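PDB 4PVA: GH62 hydrolase from Scytalidium thermophilum, which is an alpha-L-arabinofuranosidase of glycoside hydrolase family 62, an enzyme class that removes arabinofuranosyl side groups from arabinoxylan. Local coordinates for residues A[47-61]-A[102-116]. Residues are numbered along the deposited sequence; the frame is centred on the assembly and turned at random.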
ATOM      1  N   ASP A  47       7.223   3.225  -1.187  1.00 12.06           N
ATOM      2  CA  ASP A  47       5.808   2.868  -1.173  1.00 12.36           C
ATOM      3  C   ASP A  47       5.339   2.172  -2.442  1.00 12.07           C
ATOM      4  O   ASP A  47       4.544   2.703  -3.211  1.00 12.18           O
ATOM      5  CB  ASP A  47       4.935   4.042  -0.734  1.00 13.85           C
ATOM      6  CG  ASP A  47       4.998   5.241  -1.598  1.00 14.05           C
ATOM      7  OD1 ASP A  47       4.782   5.112  -2.836  1.00 14.39           O
ATOM      8  OD2 ASP A  47       5.192   6.376  -1.043  1.00 15.01           O
ATOM      9  N   PRO A  48       5.791   0.926  -2.654  1.00 11.88           N
ATOM     10  CA  PRO A  48       5.453   0.231  -3.900  1.00 12.28           C
ATOM     11  C   PRO A  48       4.078  -0.418  -3.880  1.00 12.01           C
ATOM     12  O   PRO A  48       3.587  -0.853  -2.831  1.00 12.15           O
ATOM     13  CB  PRO A  48       6.541  -0.843  -3.970  1.00 12.83           C
ATOM     14  CG  PRO A  48       6.792  -1.171  -2.540  1.00 13.04           C
ATOM     15  CD  PRO A  48       6.709   0.141  -1.820  1.00 12.12           C
ATOM     16  N   THR A  49       3.481  -0.525  -5.051  1.00 11.58           N
ATOM     17  CA  THR A  49       2.332  -1.405  -5.301  1.00 11.63           C
ATOM     18  C   THR A  49       2.720  -2.239  -6.518  1.00 11.94           C
ATOM     19  O   THR A  49       3.422  -1.731  -7.403  1.00 13.11           O
ATOM     20  CB  THR A  49       1.026  -0.602  -5.526  1.00 11.77           C
ATOM     21  OG1 THR A  49      -0.038  -1.518  -5.772  1.00 11.83           O
ATOM     22  CG2 THR A  49       1.132   0.353  -6.706  1.00 12.45           C
ATOM     23  N   ALA A  50       2.316  -3.505  -6.552  1.00 12.30           N
ATOM     24  CA  ALA A  50       2.813  -4.390  -7.599  1.00 13.22           C
ATOM     25  C   ALA A  50       1.868  -5.534  -7.876  1.00 13.43           C
ATOM     26  O   ALA A  50       1.228  -6.083  -6.964  1.00 13.82           O
ATOM     27  CB  ALA A  50       4.159  -4.962  -7.198  1.00 13.96           C
ATOM     28  N   VAL A  51       1.849  -5.931  -9.154  1.00 14.12           N
ATOM     29  CA  VAL A  51       1.174  -7.119  -9.617  1.00 14.62           C
ATOM     30  C   VAL A  51       2.116  -7.940 -10.479  1.00 15.07           C
ATOM     31  O   VAL A  51       3.071  -7.396 -11.028  1.00 16.18           O
ATOM     32  CB  VAL A  51      -0.125  -6.782 -10.384  1.00 14.74           C
ATOM     33  CG1 VAL A  51      -1.166  -6.153  -9.455  1.00 14.53           C
ATOM     34  CG2 VAL A  51       0.161  -5.861 -11.575  1.00 15.42           C
ATOM     35  N   LEU A  52       1.830  -9.231 -10.552  1.00 14.81           N
ATOM     36  CA  LEU A  52       2.598 -10.152 -11.397  1.00 15.92           C
ATOM     37  C   LEU A  52       1.623 -10.720 -12.399  1.00 16.34           C
ATOM     38  O   LEU A  52       0.627 -11.296 -12.034  1.00 16.75           O
ATOM     39  CB  LEU A  52       3.230 -11.231 -10.536  1.00 16.16           C
ATOM     40  CG  LEU A  52       3.850 -12.442 -11.255  1.00 16.85           C
ATOM     41  CD1 LEU A  52       4.981 -12.016 -12.168  1.00 17.05           C
ATOM     42  CD2 LEU A  52       4.350 -13.476 -10.254  1.00 17.11           C
ATOM     43  N   ILE A  53       1.928 -10.549 -13.688  1.00 17.26           N
ATOM     44  CA  ILE A  53       1.038 -10.960 -14.793  1.00 18.75           C
ATOM     45  C   ILE A  53       1.917 -11.657 -15.825  1.00 20.39           C
ATOM     46  O   ILE A  53       2.811 -11.049 -16.396  1.00 19.58           O
ATOM     47  CB  ILE A  53       0.339  -9.764 -15.458  1.00 18.51           C
ATOM     48  CG1 ILE A  53      -0.402  -8.873 -14.440  1.00 17.93           C
ATOM     49  CG2 ILE A  53      -0.634 -10.244 -16.527  1.00 19.13           C
ATOM     50  CD1 ILE A  53      -0.770  -7.516 -15.024  1.00 18.44           C
ATOM     51  N   ASN A  54       1.685 -12.950 -16.000  1.00 22.65           N
ATOM     52  CA  ASN A  54       2.363 -13.718 -17.068  1.00 25.43           C
ATOM     53  C   ASN A  54       3.882 -13.554 -17.004  1.00 23.58           C
ATOM     54  O   ASN A  54       4.552 -13.332 -18.017  1.00 24.80           O
ATOM     55  CB  ASN A  54       1.802 -13.326 -18.433  1.00 29.05           C
ATOM     56  CG  ASN A  54       0.330 -13.681 -18.579  1.00 32.38           C
ATOM     57  OD1 ASN A  54      -0.140 -14.694 -18.028  1.00 36.50           O
ATOM     58  ND2 ASN A  54      -0.408 -12.853 -19.318  1.00 35.50           N
ATOM     59  N   GLY A  55       4.398 -13.640 -15.790  1.00 21.68           N
ATOM     60  CA  GLY A  55       5.822 -13.599 -15.527  1.00 21.98           C
ATOM     61  C   GLY A  55       6.451 -12.217 -15.472  1.00 20.93           C
ATOM     62  O   GLY A  55       7.641 -12.113 -15.175  1.00 22.00           O
ATOM     63  N   THR A  56       5.662 -11.166 -15.684  1.00 18.93           N
ATOM     64  CA  THR A  56       6.170  -9.811 -15.575  1.00 18.69           C
ATOM     65  C   THR A  56       5.606  -9.120 -14.337  1.00 17.35           C
ATOM     66  O   THR A  56       4.394  -9.104 -14.110  1.00 17.22           O
ATOM     67  CB  THR A  56       5.826  -8.983 -16.799  1.00 18.82           C
ATOM     68  OG1 THR A  56       6.420  -9.584 -17.962  1.00 20.40           O
ATOM     69  CG2 THR A  56       6.354  -7.560 -16.690  1.00 19.15           C
ATOM     70  N   TYR A  57       6.537  -8.583 -13.557  1.00 16.41           N
ATOM     71  CA  TYR A  57       6.205  -7.732 -12.389  1.00 15.62           C
ATOM     72  C   TYR A  57       6.041  -6.291 -12.831  1.00 15.78           C
ATOM     73  O   TYR A  57       6.906  -5.743 -13.505  1.00 16.41           O
ATOM     74  CB  TYR A  57       7.306  -7.807 -11.338  1.00 15.73           C
ATOM     75  CG  TYR A  57       7.536  -9.177 -10.801  1.00 16.31           C
ATOM     76  CD1 TYR A  57       6.812  -9.658  -9.722  1.00 16.54           C
ATOM     77  CD2 TYR A  57       8.487 -10.039 -11.380  1.00 17.84           C
ATOM     78  CE1 TYR A  57       7.038 -10.944  -9.238  1.00 17.94           C
ATOM     79  CE2 TYR A  57       8.713 -11.290 -10.869  1.00 18.87           C
ATOM     80  CZ  TYR A  57       7.980 -11.735  -9.852  1.00 18.74           C
ATOM     81  OH  TYR A  57       8.269 -13.014  -9.387  1.00 23.01           O
ATOM     82  N   HIS A  58       4.896  -5.727 -12.461  1.00 15.25           N
ATOM     83  CA  HIS A  58       4.546  -4.351 -12.757  1.00 15.66           C
ATOM     84  C   HIS A  58       4.496  -3.590 -11.437  1.00 14.93           C
ATOM     85  O   HIS A  58       3.723  -3.951 -10.577  1.00 15.42           O
ATOM     86  CB  HIS A  58       3.176  -4.292 -13.402  1.00 16.06           C
ATOM     87  CG  HIS A  58       3.105  -4.984 -14.726  1.00 17.06           C
ATOM     88  ND1 HIS A  58       3.364  -4.338 -15.908  1.00 18.43           N
ATOM     89  CD2 HIS A  58       2.809  -6.268 -15.045  1.00 17.32           C
ATOM     90  CE1 HIS A  58       3.230  -5.190 -16.906  1.00 18.96           C
ATOM     91  NE2 HIS A  58       2.891  -6.364 -16.418  1.00 19.03           N
ATOM     92  N   VAL A  59       5.349  -2.584 -11.301  1.00 14.78           N
ATOM     93  CA  VAL A  59       5.493  -1.845 -10.057  1.00 14.17           C
ATOM     94  C   VAL A  59       5.230  -0.362 -10.256  1.00 13.74           C
ATOM     95  O   VAL A  59       5.679   0.239 -11.223  1.00 14.11           O
ATOM     96  CB  VAL A  59       6.895  -2.042  -9.446  1.00 14.85           C
ATOM     97  CG1 VAL A  59       7.022  -1.308  -8.109  1.00 14.61           C
ATOM     98  CG2 VAL A  59       7.186  -3.523  -9.262  1.00 14.93           C
ATOM     99  N   PHE A  60       4.468   0.222  -9.325  1.00 13.11           N
ATOM    100  CA  PHE A  60       4.341   1.671  -9.207  1.00 13.11           C
ATOM    101  C   PHE A  60       4.916   2.041  -7.863  1.00 12.68           C
ATOM    102  O   PHE A  60       4.689   1.340  -6.868  1.00 13.04           O
ATOM    103  CB  PHE A  60       2.883   2.133  -9.312  1.00 13.15           C
ATOM    104  CG  PHE A  60       2.206   1.744 -10.617  1.00 13.58           C
ATOM    105  CD1 PHE A  60       1.798   0.428 -10.832  1.00 14.39           C
ATOM    106  CD2 PHE A  60       2.005   2.669 -11.617  1.00 14.22           C
ATOM    107  CE1 PHE A  60       1.206   0.050 -12.023  1.00 15.37           C
ATOM    108  CE2 PHE A  60       1.379   2.299 -12.796  1.00 14.79           C
ATOM    109  CZ  PHE A  60       0.988   0.992 -12.979  1.00 15.31           C
ATOM    110  N   ALA A  61       5.682   3.111  -7.799  1.00 12.82           N
ATOM    111  CA  ALA A  61       6.325   3.585  -6.592  1.00 12.60           C
ATOM    112  C   ALA A  61       6.386   5.100  -6.588  1.00 12.84           C
ATOM    113  O   ALA A  61       6.172   5.735  -7.637  1.00 13.92           O
ATOM    114  CB  ALA A  61       7.735   3.001  -6.461  1.00 12.87           C
ATOM    115  N   ALA A 102       2.165   7.511  -2.996  1.00 11.18           N
ATOM    116  CA  ALA A 102       1.607   6.333  -2.307  1.00 11.19           C
ATOM    117  C   ALA A 102       0.491   5.632  -3.076  1.00 11.00           C
ATOM    118  O   ALA A 102      -0.672   5.622  -2.645  1.00 10.83           O
ATOM    119  CB  ALA A 102       1.186   6.677  -0.889  1.00 11.44           C
ATOM    120  N   PRO A 103       0.842   5.024  -4.203  1.00 11.14           N
ATOM    121  CA  PRO A 103      -0.156   4.370  -5.041  1.00 11.75           C
ATOM    122  C   PRO A 103      -0.513   2.946  -4.606  1.00 11.24           C
ATOM    123  O   PRO A 103       0.273   2.253  -3.917  1.00 11.30           O
ATOM    124  CB  PRO A 103       0.531   4.314  -6.405  1.00 12.65           C
ATOM    125  CG  PRO A 103       1.974   4.202  -6.081  1.00 12.11           C
ATOM    126  CD  PRO A 103       2.175   4.993  -4.829  1.00 11.50           C
ATOM    127  N   GLN A 104      -1.676   2.506  -5.084  1.00 11.39           N
ATOM    128  CA  GLN A 104      -2.203   1.146  -4.998  1.00 10.86           C
ATOM    129  C   GLN A 104      -2.785   0.873  -6.380  1.00 11.07           C
ATOM    130  O   GLN A 104      -3.611   1.666  -6.841  1.00 11.76           O
ATOM    131  CB  GLN A 104      -3.303   1.055  -3.962  1.00 10.62           C
ATOM    132  CG  GLN A 104      -3.972  -0.302  -3.896  1.00 10.42           C
ATOM    133  CD  GLN A 104      -5.387  -0.287  -3.393  1.00 10.08           C
ATOM    134  OE1 GLN A 104      -6.078   0.728  -3.463  1.00 10.58           O
ATOM    135  NE2 GLN A 104      -5.840  -1.430  -2.905  1.00 10.35           N
ATOM    136  N   VAL A 105      -2.411  -0.230  -7.007  1.00 11.45           N
ATOM    137  CA  VAL A 105      -2.918  -0.573  -8.348  1.00 12.07           C
ATOM    138  C   VAL A 105      -3.775  -1.824  -8.320  1.00 12.16           C
ATOM    139  O   VAL A 105      -3.422  -2.808  -7.684  1.00 11.99           O
ATOM    140  CB  VAL A 105      -1.770  -0.740  -9.376  1.00 12.94           C
ATOM    141  CG1 VAL A 105      -0.940  -1.986  -9.193  1.00 12.94           C
ATOM    142  CG2 VAL A 105      -2.348  -0.661 -10.780  1.00 13.86           C
ATOM    143  N   PHE A 106      -4.884  -1.821  -9.050  1.00 12.50           N
ATOM    144  CA  PHE A 106      -5.715  -2.997  -9.216  1.00 12.57           C
ATOM    145  C   PHE A 106      -6.545  -2.849 -10.479  1.00 13.24           C
ATOM    146  O   PHE A 106      -6.694  -1.740 -11.007  1.00 13.70           O
ATOM    147  CB  PHE A 106      -6.623  -3.266  -7.995  1.00 12.02           C
ATOM    148  CG  PHE A 106      -7.510  -2.115  -7.644  1.00 12.30           C
ATOM    149  CD1 PHE A 106      -8.758  -1.937  -8.253  1.00 12.75           C
ATOM    150  CD2 PHE A 106      -7.068  -1.133  -6.758  1.00 12.55           C
ATOM    151  CE1 PHE A 106      -9.542  -0.838  -7.946  1.00 12.89           C
ATOM    152  CE2 PHE A 106      -7.830  -0.039  -6.467  1.00 12.55           C
ATOM    153  CZ  PHE A 106      -9.071   0.115  -7.065  1.00 12.86           C
ATOM    154  N   TYR A 107      -7.062  -3.978 -10.961  1.00 13.20           N
ATOM    155  CA  TYR A 107      -7.920  -4.015 -12.154  1.00 14.06           C
ATOM    156  C   TYR A 107      -9.363  -4.052 -11.729  1.00 14.11           C
ATOM    157  O   TYR A 107      -9.809  -4.963 -11.037  1.00 14.82           O
ATOM    158  CB  TYR A 107      -7.586  -5.253 -12.965  1.00 14.89           C
ATOM    159  CG  TYR A 107      -8.223  -5.288 -14.347  1.00 16.40           C
ATOM    160  CD1 TYR A 107      -7.844  -4.402 -15.338  1.00 16.53           C
ATOM    161  CD2 TYR A 107      -9.193  -6.223 -14.634  1.00 17.65           C
ATOM    162  CE1 TYR A 107      -8.427  -4.464 -16.606  1.00 17.50           C
ATOM    163  CE2 TYR A 107      -9.775  -6.266 -15.881  1.00 18.72           C
ATOM    164  CZ  TYR A 107      -9.380  -5.411 -16.821  1.00 17.99           C
ATOM    165  OH  TYR A 107      -9.939  -5.467 -18.102  1.00 20.37           O
ATOM    166  N   PHE A 108     -10.109  -3.016 -12.117  1.00 14.66           N
ATOM    167  CA  PHE A 108     -11.498  -2.916 -11.776  1.00 15.18           C
ATOM    168  C   PHE A 108     -12.230  -3.604 -12.938  1.00 15.49           C
ATOM    169  O   PHE A 108     -12.568  -2.966 -13.954  1.00 16.27           O
ATOM    170  CB  PHE A 108     -11.981  -1.460 -11.573  1.00 15.25           C
ATOM    171  CG  PHE A 108     -13.336  -1.389 -10.949  1.00 15.48           C
ATOM    172  CD1 PHE A 108     -13.506  -1.585  -9.604  1.00 15.27           C
ATOM    173  CD2 PHE A 108     -14.460  -1.097 -11.725  1.00 16.51           C
ATOM    174  CE1 PHE A 108     -14.758  -1.557  -9.025  1.00 15.05           C
ATOM    175  CE2 PHE A 108     -15.711  -1.081 -11.151  1.00 16.47           C
ATOM    176  CZ  PHE A 108     -15.872  -1.288  -9.810  1.00 15.73           C
ATOM    177  N   GLU A 109     -12.518  -4.885 -12.769  1.00 16.10           N
ATOM    178  CA  GLU A 109     -12.967  -5.733 -13.881  1.00 18.00           C
ATOM    179  C   GLU A 109     -14.256  -5.220 -14.525  1.00 18.63           C
ATOM    180  O   GLU A 109     -14.357  -5.231 -15.763  1.00 18.53           O
ATOM    181  CB  GLU A 109     -13.063  -7.198 -13.432  1.00 18.93           C
ATOM    182  CG  GLU A 109     -13.496  -8.177 -14.529  1.00 21.12           C
ATOM    183  CD  GLU A 109     -14.992  -8.129 -14.790  1.00 23.41           C
ATOM    184  OE1 GLU A 109     -15.781  -7.826 -13.868  1.00 22.66           O
ATOM    185  OE2 GLU A 109     -15.393  -8.382 -15.945  1.00 25.78           O
ATOM    186  N   PRO A 110     -15.238  -4.749 -13.730  1.00 18.77           N
ATOM    187  CA  PRO A 110     -16.449  -4.256 -14.413  1.00 19.48           C
ATOM    188  C   PRO A 110     -16.212  -3.097 -15.393  1.00 19.58           C
ATOM    189  O   PRO A 110     -17.059  -2.913 -16.312  1.00 20.74           O
ATOM    190  CB  PRO A 110     -17.353  -3.835 -13.249  1.00 19.95           C
ATOM    191  CG  PRO A 110     -16.896  -4.666 -12.092  1.00 20.12           C
ATOM    192  CD  PRO A 110     -15.415  -4.824 -12.272  1.00 19.34           C
ATOM    193  N   HIS A 111     -15.157  -2.292 -15.268  1.00 19.18           N
ATOM    194  CA  HIS A 111     -14.847  -1.220 -16.219  1.00 19.99           C
ATOM    195  C   HIS A 111     -13.766  -1.558 -17.235  1.00 20.57           C
ATOM    196  O   HIS A 111     -13.411  -0.729 -18.060  1.00 21.36           O
ATOM    197  CB  HIS A 111     -14.414   0.081 -15.525  1.00 18.97           C
ATOM    198  CG  HIS A 111     -15.454   0.672 -14.635  1.00 18.67           C
ATOM    199  ND1 HIS A 111     -15.168   1.668 -13.728  1.00 17.33           N
ATOM    200  CD2 HIS A 111     -16.754   0.354 -14.450  1.00 18.49           C
ATOM    201  CE1 HIS A 111     -16.261   1.966 -13.051  1.00 17.56           C
ATOM    202  NE2 HIS A 111     -17.236   1.179 -13.462  1.00 17.97           N
ATOM    203  N   LYS A 112     -13.187  -2.743 -17.107  1.00 19.29           N
ATOM    204  CA  LYS A 112     -12.034  -3.116 -17.908  1.00 19.77           C
ATOM    205  C   LYS A 112     -10.966  -2.028 -17.866  1.00 19.21           C
ATOM    206  O   LYS A 112     -10.302  -1.723 -18.837  1.00 20.14           O
ATOM    207  CB  LYS A 112     -12.497  -3.422 -19.350  1.00 21.47           C
ATOM    208  CG  LYS A 112     -13.617  -4.448 -19.404  1.00 23.65           C
ATOM    209  CD  LYS A 112     -13.154  -5.818 -19.028  1.00 24.95           C
ATOM    210  CE  LYS A 112     -14.253  -6.870 -19.173  1.00 26.90           C
ATOM    211  NZ  LYS A 112     -15.415  -6.656 -18.257  1.00 27.21           N
ATOM    212  N   LEU A 113     -10.738  -1.495 -16.655  1.00 18.48           N
ATOM    213  CA  LEU A 113      -9.735  -0.458 -16.441  1.00 17.76           C
ATOM    214  C   LEU A 113      -8.899  -0.776 -15.219  1.00 16.85           C
ATOM    215  O   LEU A 113      -9.447  -1.166 -14.190  1.00 16.52           O
ATOM    216  CB  LEU A 113     -10.378   0.895 -16.191  1.00 18.24           C
ATOM    217  CG  LEU A 113     -11.038   1.579 -17.384  1.00 19.11           C
ATOM    218  CD1 LEU A 113     -11.735   2.840 -16.901  1.00 19.45           C
ATOM    219  CD2 LEU A 113     -10.016   1.931 -18.439  1.00 20.43           C
ATOM    220  N   TRP A 114      -7.604  -0.549 -15.355  1.00 16.13           N
ATOM    221  CA  TRP A 114      -6.728  -0.471 -14.173  1.00 15.36           C
ATOM    222  C   TRP A 114      -7.028   0.854 -13.488  1.00 15.40           C
ATOM    223  O   TRP A 114      -7.169   1.897 -14.150  1.00 16.58           O
ATOM    224  CB  TRP A 114      -5.263  -0.546 -14.560  1.00 15.91           C
ATOM    225  CG  TRP A 114      -4.882  -1.878 -15.119  1.00 16.02           C
ATOM    226  CD1 TRP A 114      -4.920  -2.282 -16.421  1.00 16.99           C
ATOM    227  CD2 TRP A 114      -4.461  -3.022 -14.365  1.00 16.26           C
ATOM    228  NE1 TRP A 114      -4.531  -3.594 -16.521  1.00 17.12           N
ATOM    229  CE2 TRP A 114      -4.242  -4.075 -15.269  1.00 16.57           C
ATOM    230  CE3 TRP A 114      -4.218  -3.240 -13.007  1.00 15.91           C
ATOM    231  CZ2 TRP A 114      -3.796  -5.333 -14.854  1.00 16.91           C
ATOM    232  CZ3 TRP A 114      -3.787  -4.486 -12.599  1.00 15.92           C
ATOM    233  CH2 TRP A 114      -3.599  -5.518 -13.513  1.00 16.37           C
ATOM    234  N   TYR A 115      -7.127   0.813 -12.152  1.00 14.03           N
ATOM    235  CA  TYR A 115      -7.148   2.010 -11.301  1.00 14.08           C
ATOM    236  C   TYR A 115      -5.852   2.093 -10.531  1.00 13.62           C
ATOM    237  O   TYR A 115      -5.353   1.088 -10.002  1.00 13.87           O
ATOM    238  CB  TYR A 115      -8.320   1.987 -10.329  1.00 13.91           C
ATOM    239  CG  TYR A 115      -9.625   2.366 -10.976  1.00 14.71           C
ATOM    240  CD1 TYR A 115     -10.227   1.525 -11.908  1.00 15.50           C
ATOM    241  CD2 TYR A 115     -10.295   3.567 -10.657  1.00 14.81           C
ATOM    242  CE1 TYR A 115     -11.423   1.877 -12.550  1.00 15.84           C
ATOM    243  CE2 TYR A 115     -11.481   3.913 -11.296  1.00 15.91           C
ATOM    244  CZ  TYR A 115     -12.046   3.054 -12.215  1.00 15.74           C
ATOM    245  OH  TYR A 115     -13.249   3.410 -12.855  1.00 17.00           O
ATOM    246  N   LEU A 116      -5.302   3.298 -10.468  1.00 13.13           N
ATOM    247  CA  LEU A 116      -4.190   3.657  -9.601  1.00 13.13           C
ATOM    248  C   LEU A 116      -4.764   4.611  -8.574  1.00 12.33           C
ATOM    249  O   LEU A 116      -5.241   5.696  -8.931  1.00 13.06           O
ATOM    250  CB  LEU A 116      -3.043   4.300 -10.394  1.00 13.65           C
ATOM    251  CG  LEU A 116      -1.723   4.389  -9.673  1.00 14.39           C
ATOM    252  CD1 LEU A 116      -1.129   2.998  -9.533  1.00 14.03           C
ATOM    253  CD2 LEU A 116      -0.770   5.323 -10.381  1.00 15.55           C
TER
HETATM  254  O   HOH W   1       1.775   3.090  -1.732  1.00 12.35           O
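One face of the Phe60 ring carries Leu116: CD1 sits 3.9 Å from the ring centroid, 20° off the normal, a CH-pi contact displaced toward CG and CD2. Val105 approaches the same ring obliquely, its CG2 3.8 Å from Phe60 CE1, while Pro103 CG packs against Phe60 CB. The Trp114 indole has Tyr107 CD1 over one face; across the contact, Ile53 CD1 reaches its CZ2 obliquely at 3.7 Å, with Val51 CG2 near CH2. Were Phe60 an alanine, Leu116 CD1 and Val105 CG2 would probably lose the ring they pack on, leaving a gap between the hairpins. Thr49 supplies the direct polar link. With its hydroxyl anti to the backbone N (chi1 180°), OG1 accepts from Val105 N at 3.0 Å, with an N-H...O angle of 159°; Glu297 also bonds this hydroxyl. Strands 47-53 and 102-108 run nearly parallel, as innermost strands of neighbouring blades in the five-bladed beta-propeller of this family. A water lies between the two strands, 2.8 Å from Pro103 O and also within reach of Asp47 O, and the Asp47 carboxylate is held by Ser62. The chemistry thus implies blades joined mainly by apolar side chains, with one threonine hydroxyl satisfying a buried edge-strand N-H.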